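Local coordinates for invasion protein InvA (Salmonella enterica, PDB 2X49) that contributes to invasion of intestinal epithelial cells as an inner-membrane component of the type III secretion export apparatus, at residues S178-R183 with K209-L214; V248-I253 with S295-R300; G258-S263 with R299-K304. All coordinates share one frame; numbering follows the deposited sequence.

Contact 1 (S178-R183 with K209-L214); sequences SEVLQR and KDVINL
Val180 and Val211 are the nearest pair of CA atoms, 7.1 Å apart. Residues 178-183 are helical throughout. Residues 209-214 run from a turn into the first turn of helix 211-221. Asp210 is the N-cap of that helix. Its OD2 accepts a nearly straight bond from Asn213 N (3.0 Å, 173°) and a weak one from Ile212 N.

Val211 points at helix 174-185. Its CG2 faces Val180 CG2 and Glu179, 4.1 Å from Glu179 OE1. Its CG1 lies 4.1 Å from Arg183 NE. Deeper in, the Val180 and Leu214 side chains cross at about a right angle, with CG2 3.8 Å from CD2. Leu214 also touches Leu201 and Trp204 of helix 194-204. The CB of Ile212 faces away, but its CG1 sits beside the backbone N (chi1 -66°) and carries CD1 back over one face of the Arg183 guanidinium. There CD1 is 3.4 Å from Arg183 NH1, toward the rim of the group.

Glu179 OE1 has a long, weak ion pair with Arg176 NE. No hydrogen bond joins the two segments. Dispersion and apolar burial hold them, and Glu179 and Arg183 serve here as packing surfaces for Val211 and Ile212.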
loop_
_atom_site.group_PDB
_atom_site.type_symbol
_atom_site.label_atom_id
_atom_site.label_comp_id
_atom_site.label_asym_id
_atom_site.label_seq_id
_atom_site.Cartn_x
_atom_site.Cartn_y
_atom_site.Cartn_z
ATOM N N SER A 178 -15.098 3.449 -11.589
ATOM C CA SER A 178 -13.669 3.217 -11.930
ATOM C C SER A 178 -12.837 4.089 -11.004
ATOM O O SER A 178 -11.834 3.662 -10.398
ATOM C CB SER A 178 -13.342 3.516 -13.381
ATOM O OG SER A 178 -12.005 3.124 -13.728
ATOM N N GLU A 179 -13.325 5.312 -10.813
ATOM C CA GLU A 179 -12.682 6.245 -9.892
ATOM C C GLU A 179 -12.607 5.762 -8.459
ATOM O O GLU A 179 -11.572 5.839 -7.779
ATOM C CB GLU A 179 -13.297 7.653 -9.954
ATOM C CG GLU A 179 -12.976 8.321 -11.218
ATOM C CD GLU A 179 -13.824 9.544 -11.496
ATOM O OE1 GLU A 179 -14.666 9.910 -10.643
ATOM O OE2 GLU A 179 -13.654 10.137 -12.595
ATOM N N VAL A 180 -13.721 5.221 -7.989
ATOM C CA VAL A 180 -13.801 4.586 -6.649
ATOM C C VAL A 180 -12.749 3.460 -6.498
ATOM O O VAL A 180 -11.931 3.391 -5.572
ATOM C CB VAL A 180 -15.185 4.072 -6.327
ATOM C CG1 VAL A 180 -15.173 3.234 -5.069
ATOM C CG2 VAL A 180 -16.124 5.266 -6.184
ATOM N N LEU A 181 -12.715 2.616 -7.481
ATOM C CA LEU A 181 -11.808 1.442 -7.453
ATOM C C LEU A 181 -10.338 1.872 -7.438
ATOM O O LEU A 181 -9.515 1.308 -6.698
ATOM C CB LEU A 181 -12.116 0.501 -8.634
ATOM C CG LEU A 181 -13.497 -0.209 -8.693
ATOM C CD1 LEU A 181 -13.612 -1.307 -9.797
ATOM C CD2 LEU A 181 -13.832 -0.852 -7.359
ATOM N N GLN A 182 -9.984 2.840 -8.312
ATOM C CA GLN A 182 -8.613 3.366 -8.363
ATOM C C GLN A 182 -8.186 3.956 -7.032
ATOM O O GLN A 182 -7.049 3.787 -6.589
ATOM C CB GLN A 182 -8.427 4.431 -9.474
ATOM C CG GLN A 182 -8.405 3.957 -10.850
ATOM C CD GLN A 182 -8.328 5.129 -11.809
ATOM O OE1 GLN A 182 -8.925 6.184 -11.552
ATOM N NE2 GLN A 182 -7.605 4.969 -12.920
ATOM N N ARG A 183 -9.129 4.664 -6.413
ATOM C CA ARG A 183 -8.838 5.330 -5.146
ATOM C C ARG A 183 -8.653 4.345 -4.015
ATOM O O ARG A 183 -7.844 4.547 -3.120
ATOM C CB ARG A 183 -9.821 6.466 -4.863
ATOM C CG ARG A 183 -9.620 7.665 -5.807
ATOM C CD ARG A 183 -10.745 8.719 -5.721
ATOM N NE ARG A 183 -10.522 9.828 -6.684
ATOM C CZ ARG A 183 -9.629 10.787 -6.498
ATOM N NH1 ARG A 183 -8.934 10.827 -5.387
ATOM N NH2 ARG A 183 -9.441 11.731 -7.410
ATOM N N LYS A 209 -22.527 12.152 -3.956
ATOM C CA LYS A 209 -22.128 12.456 -5.365
ATOM C C LYS A 209 -20.707 12.991 -5.474
ATOM O O LYS A 209 -20.161 13.146 -6.564
ATOM C CB LYS A 209 -23.113 13.435 -6.027
ATOM C CG LYS A 209 -24.575 12.929 -6.144
ATOM C CD LYS A 209 -24.655 11.573 -6.745
ATOM C CE LYS A 209 -26.108 11.151 -6.987
ATOM N NZ LYS A 209 -26.274 9.730 -7.242
ATOM N N ASP A 210 -20.113 13.259 -4.327
ATOM C CA ASP A 210 -18.697 13.722 -4.254
ATOM C C ASP A 210 -17.810 12.492 -4.120
ATOM O O ASP A 210 -17.961 11.670 -3.224
ATOM C CB ASP A 210 -18.484 14.665 -3.079
ATOM C CG ASP A 210 -17.031 15.078 -2.898
ATOM O OD1 ASP A 210 -16.679 16.213 -3.320
ATOM O OD2 ASP A 210 -16.253 14.304 -2.311
ATOM N N VAL A 211 -16.883 12.341 -5.043
ATOM C CA VAL A 211 -16.157 11.068 -5.120
ATOM C C VAL A 211 -15.286 10.761 -3.902
ATOM O O VAL A 211 -15.145 9.610 -3.514
ATOM C CB VAL A 211 -15.305 10.935 -6.418
ATOM C CG1 VAL A 211 -14.102 11.835 -6.386
ATOM C CG2 VAL A 211 -14.877 9.514 -6.576
ATOM N N ILE A 212 -14.722 11.794 -3.317
ATOM C CA ILE A 212 -13.777 11.602 -2.174
ATOM C C ILE A 212 -14.569 11.076 -0.997
ATOM O O ILE A 212 -14.236 10.073 -0.345
ATOM C CB ILE A 212 -13.074 12.851 -1.781
ATOM C CG1 ILE A 212 -12.163 13.287 -2.915
ATOM C CG2 ILE A 212 -12.204 12.650 -0.541
ATOM C CD1 ILE A 212 -11.428 12.194 -3.487
ATOM N N ASN A 213 -15.642 11.789 -0.773
ATOM C CA ASN A 213 -16.552 11.449 0.315
ATOM C C ASN A 213 -17.071 10.028 0.115
ATOM O O ASN A 213 -17.118 9.245 1.008
ATOM C CB ASN A 213 -17.708 12.458 0.433
ATOM C CG ASN A 213 -17.253 13.805 0.950
ATOM O OD1 ASN A 213 -16.112 13.969 1.367
ATOM N ND2 ASN A 213 -18.158 14.788 0.925
ATOM N N LEU A 214 -17.499 9.719 -1.106
ATOM C CA LEU A 214 -18.038 8.387 -1.425
ATOM C C LEU A 214 -17.031 7.280 -1.096
ATOM O O LEU A 214 -17.380 6.216 -0.538
ATOM C CB LEU A 214 -18.490 8.302 -2.917
ATOM C CG LEU A 214 -19.066 6.974 -3.396
ATOM C CD1 LEU A 214 -20.316 6.632 -2.577
ATOM C CD2 LEU A 214 -19.317 6.943 -4.924
#

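Contact 2 (V248-I253 with S295-R300); sequences VIRKGI and SVDVRR
Arg250 and Asp297 are turned toward each other by two torsions. The Arg250 chain bends at its CG-CD bond (chi3 -35°), which swings the guanidinium across to the turn at 295-298. Asp297 holds CG between its own backbone N and carbonyl carbon (chi1 67°), and this directs the carboxylate at the arginine. The result is a salt bridge from Arg250 NH1 to Asp297 OD2. The hydrogen bond is weak, and at 2.5 Å too short to trust in detail. NH1 also lies 2.9 Å from Asp297 OD1, near both carboxylate oxygens. The guanidinium and carboxylate planes are 62° apart.

Val298 supplies the apolar half. Its CG1 packs 3.8 Å from Ile249 CG2. The same methyl lies over one face of the Arg250 guanidinium. It also reaches Ile253 CD1, at 4.4 Å. Ile253 CD1 in turn rests 3.7 Å from the backbone Asp297 O.

Glu246 OE1 forms a salt bridge with Arg250 NH2 and a hydrogen bond with Ser295 OG. The contact joins the last turn of helix 243-252 and the start of strand 253-255 to the link between strand 291-294 and helix 299-306. Ile249 continues onto Phe301, Ile302 and Met305 of that helix, and onto Leu262 of strand 260-262.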
loop_
_atom_site.group_PDB
_atom_site.type_symbol
_atom_site.label_atom_id
_atom_site.label_comp_id
_atom_site.label_asym_id
_atom_site.label_seq_id
_atom_site.Cartn_x
_atom_site.Cartn_y
_atom_site.Cartn_z
ATOM N N VAL A 248 -5.068 19.830 14.843
ATOM C CA VAL A 248 -4.513 20.840 13.921
ATOM C C VAL A 248 -5.197 20.663 12.590
ATOM O O VAL A 248 -5.540 21.610 11.873
ATOM C CB VAL A 248 -2.996 20.714 13.733
ATOM C CG1 VAL A 248 -2.523 21.513 12.508
ATOM C CG2 VAL A 248 -2.295 21.165 14.988
ATOM N N ILE A 249 -5.388 19.389 12.274
ATOM C CA ILE A 249 -5.927 19.001 10.967
ATOM C C ILE A 249 -7.399 19.357 10.948
ATOM O O ILE A 249 -7.957 19.919 10.015
ATOM C CB ILE A 249 -5.749 17.499 10.687
ATOM C CG1 ILE A 249 -4.273 17.207 10.484
ATOM C CG2 ILE A 249 -6.596 17.103 9.465
ATOM C CD1 ILE A 249 -3.720 17.786 9.213
ATOM N N ARG A 250 -8.010 19.070 12.066
ATOM C CA ARG A 250 -9.461 19.232 12.187
ATOM C C ARG A 250 -9.798 20.713 11.998
ATOM O O ARG A 250 -10.768 21.056 11.326
ATOM C CB ARG A 250 -10.001 18.657 13.506
ATOM C CG ARG A 250 -11.400 18.128 13.366
ATOM C CD ARG A 250 -11.872 17.438 14.636
ATOM N NE ARG A 250 -10.746 16.766 15.256
ATOM C CZ ARG A 250 -10.697 15.496 15.623
ATOM N NH1 ARG A 250 -11.745 14.703 15.483
ATOM N NH2 ARG A 250 -9.594 15.042 16.163
ATOM N N LYS A 251 -8.964 21.592 12.548
ATOM C CA LYS A 251 -9.285 23.058 12.475
ATOM C C LYS A 251 -9.187 23.580 11.055
ATOM O O LYS A 251 -9.723 24.641 10.710
ATOM C CB LYS A 251 -8.411 23.983 13.358
ATOM C CG LYS A 251 -8.944 25.505 13.427
ATOM C CD LYS A 251 -8.603 26.462 12.167
ATOM C CE LYS A 251 -9.053 27.974 12.235
ATOM N NZ LYS A 251 -10.276 28.510 11.361
ATOM N N GLY A 252 -8.414 22.867 10.274
ATOM C CA GLY A 252 -8.081 23.276 8.895
ATOM C C GLY A 252 -9.123 22.816 7.897
ATOM O O GLY A 252 -9.125 23.159 6.698
ATOM N N ILE A 253 -10.032 22.002 8.397
ATOM C CA ILE A 253 -11.047 21.435 7.508
ATOM C C ILE A 253 -12.196 22.389 7.260
ATOM O O ILE A 253 -12.859 22.860 8.171
ATOM C CB ILE A 253 -11.656 20.121 8.024
ATOM C CG1 ILE A 253 -10.602 19.042 8.126
ATOM C CG2 ILE A 253 -12.778 19.679 7.090
ATOM C CD1 ILE A 253 -11.184 17.726 8.702
ATOM N N SER A 295 -8.537 9.122 13.783
ATOM C CA SER A 295 -10.005 9.252 13.756
ATOM C C SER A 295 -10.519 9.282 12.328
ATOM O O SER A 295 -9.844 9.752 11.404
ATOM C CB SER A 295 -10.474 10.516 14.490
ATOM O OG SER A 295 -10.120 10.545 15.888
ATOM N N VAL A 296 -11.734 8.790 12.142
ATOM C CA VAL A 296 -12.300 8.751 10.788
ATOM C C VAL A 296 -12.419 10.156 10.201
ATOM O O VAL A 296 -12.290 10.351 9.021
ATOM C CB VAL A 296 -13.691 8.029 10.676
ATOM C CG1 VAL A 296 -14.735 8.779 11.463
ATOM C CG2 VAL A 296 -14.055 7.925 9.211
ATOM N N ASP A 297 -12.686 11.140 11.037
ATOM C CA ASP A 297 -12.904 12.508 10.505
ATOM C C ASP A 297 -11.689 13.147 9.847
ATOM O O ASP A 297 -11.827 14.054 9.019
ATOM C CB ASP A 297 -13.625 13.447 11.488
ATOM C CG ASP A 297 -12.836 13.799 12.728
ATOM O OD1 ASP A 297 -11.810 13.179 13.019
ATOM O OD2 ASP A 297 -13.309 14.701 13.470
ATOM N N VAL A 298 -10.505 12.667 10.195
ATOM C CA VAL A 298 -9.259 13.289 9.708
ATOM C C VAL A 298 -8.416 12.360 8.791
ATOM O O VAL A 298 -7.444 12.795 8.128
ATOM C CB VAL A 298 -8.385 13.839 10.858
ATOM C CG1 VAL A 298 -9.081 15.042 11.553
ATOM C CG2 VAL A 298 -7.999 12.725 11.825
ATOM N N ARG A 299 -8.782 11.082 8.766
ATOM C CA ARG A 299 -7.979 10.033 8.064
ATOM C C ARG A 299 -7.529 10.441 6.644
ATOM O O ARG A 299 -6.328 10.472 6.343
ATOM C CB ARG A 299 -8.740 8.687 7.972
ATOM C CG ARG A 299 -7.872 7.480 7.535
ATOM C CD ARG A 299 -8.629 6.479 6.739
ATOM N NE ARG A 299 -9.069 6.934 5.426
ATOM C CZ ARG A 299 -8.342 6.981 4.318
ATOM N NH1 ARG A 299 -7.074 6.566 4.329
ATOM N NH2 ARG A 299 -8.876 7.452 3.191
ATOM N N ARG A 300 -8.501 10.806 5.812
ATOM C CA ARG A 300 -8.195 11.039 4.399
ATOM C C ARG A 300 -7.326 12.273 4.216
ATOM O O ARG A 300 -6.520 12.371 3.257
ATOM C CB ARG A 300 -9.465 11.125 3.542
ATOM C CG ARG A 300 -10.371 12.285 3.811
ATOM C CD ARG A 300 -11.735 11.931 3.233
ATOM N NE ARG A 300 -12.704 13.011 3.370
ATOM C CZ ARG A 300 -13.471 13.195 4.446
ATOM N NH1 ARG A 300 -13.405 12.359 5.465
ATOM N NH2 ARG A 300 -14.334 14.220 4.488
#

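Contact 3 (G258-S263 with R299-K304); sequences GSTFLS and RRFIKK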
loop_
_atom_site.group_PDB
_atom_site.type_symbol
_atom_site.label_atom_id
_atom_site.label_comp_id
_atom_site.label_asym_id
_atom_site.label_seq_id
_atom_site.Cartn_x
_atom_site.Cartn_y
_atom_site.Cartn_z
ATOM N N GLY A 258 -19.858 21.436 -2.142
ATOM C CA GLY A 258 -19.235 20.371 -2.934
ATOM C C GLY A 258 -18.358 19.465 -2.093
ATOM O O GLY A 258 -18.823 18.618 -1.322
ATOM N N SER A 259 -17.068 19.655 -2.277
ATOM C CA SER A 259 -16.054 18.894 -1.537
ATOM C C SER A 259 -15.712 19.517 -0.222
ATOM O O SER A 259 -15.890 20.705 0.056
ATOM C CB SER A 259 -14.749 18.715 -2.319
ATOM O OG SER A 259 -14.798 17.549 -3.125
ATOM N N THR A 260 -15.185 18.632 0.584
ATOM C CA THR A 260 -14.586 18.988 1.840
ATOM C C THR A 260 -13.093 18.990 1.602
ATOM O O THR A 260 -12.525 18.038 1.041
ATOM C CB THR A 260 -14.969 17.966 2.920
ATOM O OG1 THR A 260 -16.391 17.917 3.035
ATOM C CG2 THR A 260 -14.374 18.343 4.246
ATOM N N PHE A 261 -12.457 20.071 2.020
ATOM C CA PHE A 261 -11.017 20.200 1.851
ATOM C C PHE A 261 -10.323 20.768 3.053
ATOM O O PHE A 261 -10.917 21.406 3.921
ATOM C CB PHE A 261 -10.671 20.986 0.575
ATOM C CG PHE A 261 -11.114 22.421 0.581
ATOM C CD1 PHE A 261 -10.284 23.424 1.057
ATOM C CD2 PHE A 261 -12.337 22.777 0.054
ATOM C CE1 PHE A 261 -10.690 24.764 1.040
ATOM C CE2 PHE A 261 -12.753 24.117 0.030
ATOM C CZ PHE A 261 -11.913 25.109 0.512
ATOM N N LEU A 262 -9.032 20.476 3.067
ATOM C CA LEU A 262 -8.094 20.916 4.095
ATOM C C LEU A 262 -7.436 22.191 3.649
ATOM O O LEU A 262 -6.832 22.255 2.589
ATOM C CB LEU A 262 -7.011 19.888 4.361
ATOM C CG LEU A 262 -6.044 20.210 5.493
ATOM C CD1 LEU A 262 -6.753 20.266 6.850
ATOM C CD2 LEU A 262 -4.936 19.143 5.538
ATOM N N SER A 263 -7.558 23.192 4.500
ATOM C CA SER A 263 -7.014 24.537 4.203
ATOM C C SER A 263 -6.119 25.046 5.336
ATOM O O SER A 263 -6.583 25.646 6.293
ATOM C CB SER A 263 -8.175 25.496 3.907
ATOM O OG SER A 263 -7.722 26.790 3.537
ATOM N N ARG A 299 -8.782 11.082 8.766
ATOM C CA ARG A 299 -7.979 10.033 8.064
ATOM C C ARG A 299 -7.529 10.441 6.644
ATOM O O ARG A 299 -6.328 10.472 6.343
ATOM C CB ARG A 299 -8.740 8.687 7.972
ATOM C CG ARG A 299 -7.872 7.480 7.535
ATOM C CD ARG A 299 -8.629 6.479 6.739
ATOM N NE ARG A 299 -9.069 6.934 5.426
ATOM C CZ ARG A 299 -8.342 6.981 4.318
ATOM N NH1 ARG A 299 -7.074 6.566 4.329
ATOM N NH2 ARG A 299 -8.876 7.452 3.191
ATOM N N ARG A 300 -8.501 10.806 5.812
ATOM C CA ARG A 300 -8.195 11.039 4.399
ATOM C C ARG A 300 -7.326 12.273 4.216
ATOM O O ARG A 300 -6.520 12.371 3.257
ATOM C CB ARG A 300 -9.465 11.125 3.542
ATOM C CG ARG A 300 -10.371 12.285 3.811
ATOM C CD ARG A 300 -11.735 11.931 3.233
ATOM N NE ARG A 300 -12.704 13.011 3.370
ATOM C CZ ARG A 300 -13.471 13.195 4.446
ATOM N NH1 ARG A 300 -13.405 12.359 5.465
ATOM N NH2 ARG A 300 -14.334 14.220 4.488
ATOM N N PHE A 301 -7.469 13.229 5.131
ATOM C CA PHE A 301 -6.713 14.498 5.053
ATOM C C PHE A 301 -5.268 14.316 5.465
ATOM O O PHE A 301 -4.359 14.931 4.898
ATOM C CB PHE A 301 -7.383 15.607 5.872
ATOM C CG PHE A 301 -8.804 15.846 5.428
ATOM C CD1 PHE A 301 -9.060 16.471 4.211
ATOM C CD2 PHE A 301 -9.892 15.370 6.179
ATOM C CE1 PHE A 301 -10.383 16.665 3.763
ATOM C CE2 PHE A 301 -11.213 15.561 5.725
ATOM C CZ PHE A 301 -11.445 16.214 4.525
ATOM N N ILE A 302 -5.090 13.511 6.499
ATOM C CA ILE A 302 -3.744 13.154 6.948
ATOM C C ILE A 302 -3.009 12.404 5.836
ATOM O O ILE A 302 -1.853 12.704 5.554
ATOM C CB ILE A 302 -3.743 12.384 8.264
ATOM C CG1 ILE A 302 -4.225 13.307 9.372
ATOM C CG2 ILE A 302 -2.325 11.858 8.593
ATOM C CD1 ILE A 302 -4.616 12.574 10.672
ATOM N N LYS A 303 -3.701 11.472 5.198
ATOM C CA LYS A 303 -3.125 10.699 4.060
ATOM C C LYS A 303 -2.656 11.661 2.961
ATOM O O LYS A 303 -1.492 11.645 2.561
ATOM C CB LYS A 303 -4.038 9.593 3.517
ATOM C CG LYS A 303 -3.591 9.014 2.164
ATOM C CD LYS A 303 -2.364 8.091 2.277
ATOM C CE LYS A 303 -1.903 7.588 0.912
ATOM N NZ LYS A 303 -0.616 6.879 0.924
ATOM N N LYS A 304 -3.508 12.602 2.591
ATOM C CA LYS A 304 -3.154 13.569 1.528
ATOM C C LYS A 304 -1.980 14.436 1.916
ATOM O O LYS A 304 -1.105 14.758 1.098
ATOM C CB LYS A 304 -4.353 14.444 1.118
ATOM C CG LYS A 304 -4.135 15.308 -0.143
ATOM C CD LYS A 304 -5.453 15.858 -0.693
ATOM C CE LYS A 304 -5.354 16.227 -2.181
ATOM N NZ LYS A 304 -5.312 17.710 -2.400
HETATM O O HOH W 1 -12.938 15.524 1.406
#
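Thr260, Leu262 and Phe301 make the apolar part of this contact. Thr260 and Leu262 both point at helix 299-306, and Phe301 points back at them. The CA atoms of Leu262 and Phe301 are 6.6 Å apart. Phe301 has CG beside its backbone N (chi1 -57°), which lays the ring along the strand. Successive ring atoms meet successive residues. CZ is 3.6 Å from Thr260 CG2, and CD1 is 4.0 Å from Leu262 CB. Between them, CE1 approaches Phe261 CA. All three approaches are oblique to the ring. The CB of Phe261 points away from the helix.

Polar atoms lie at the end near Thr260. The Thr260 carbonyl O sits at the edge of the Phe301 ring, in its plane, 3.7 Å from CE1. One water donates to that same oxygen at 2.6 Å. The water also accepts from Arg300 NE at 3.2 Å, in the plane of the guanidinium. It is the polar bridge here, as no direct hydrogen bond joins the segments.

Within the helix segment, Arg300 and Phe301 overlie each other. Phe301 CE2 lies over the centre of the Arg300 guanidinium, 3.5 Å above its plane. Arg300 CG lies over the centre of the Phe301 ring on one face. This face-over packing probably limits the movement of both side chains. The guanidinium edge meets Thr260 CB near NH2.

The axes of the short segments 260-262 and 299-304 pass 9.2 Å apart at 45°. Strand 260-262 pairs antiparallel with strand 253-255, forming a two-stranded hairpin. Ile253 of the partner strand also touches Phe301, so both strands pack on one ring. Ile302, facing away from the hairpin, packs on strand 291-294. Arg300 reaches Ile212, Asn213 and Glu216 of helix 211-221.

Overall arrangement
All three contacts lie in the C-terminal domain of InvA, which this chain represents. Contact 1 closes along the chain before contacts 2 and 3 open. Contacts 2 and 3 both end on helix 299-306 and share Arg299 and Arg300. Their centres are about 7 Å apart, and a probable backbone hydrogen bond joins Ser263 N to Gly252 O. The centre of contact 1 is about 13 Å from that of contact 3 and about 19 Å from that of contact 2. Arg300, packing on Ile212 and Asn213, ties contact 1 to both. A bond from Ser259 to Asp210 is doubtful. A helical region thus meets the hairpin beside the parallel sheet containing strand 291-294.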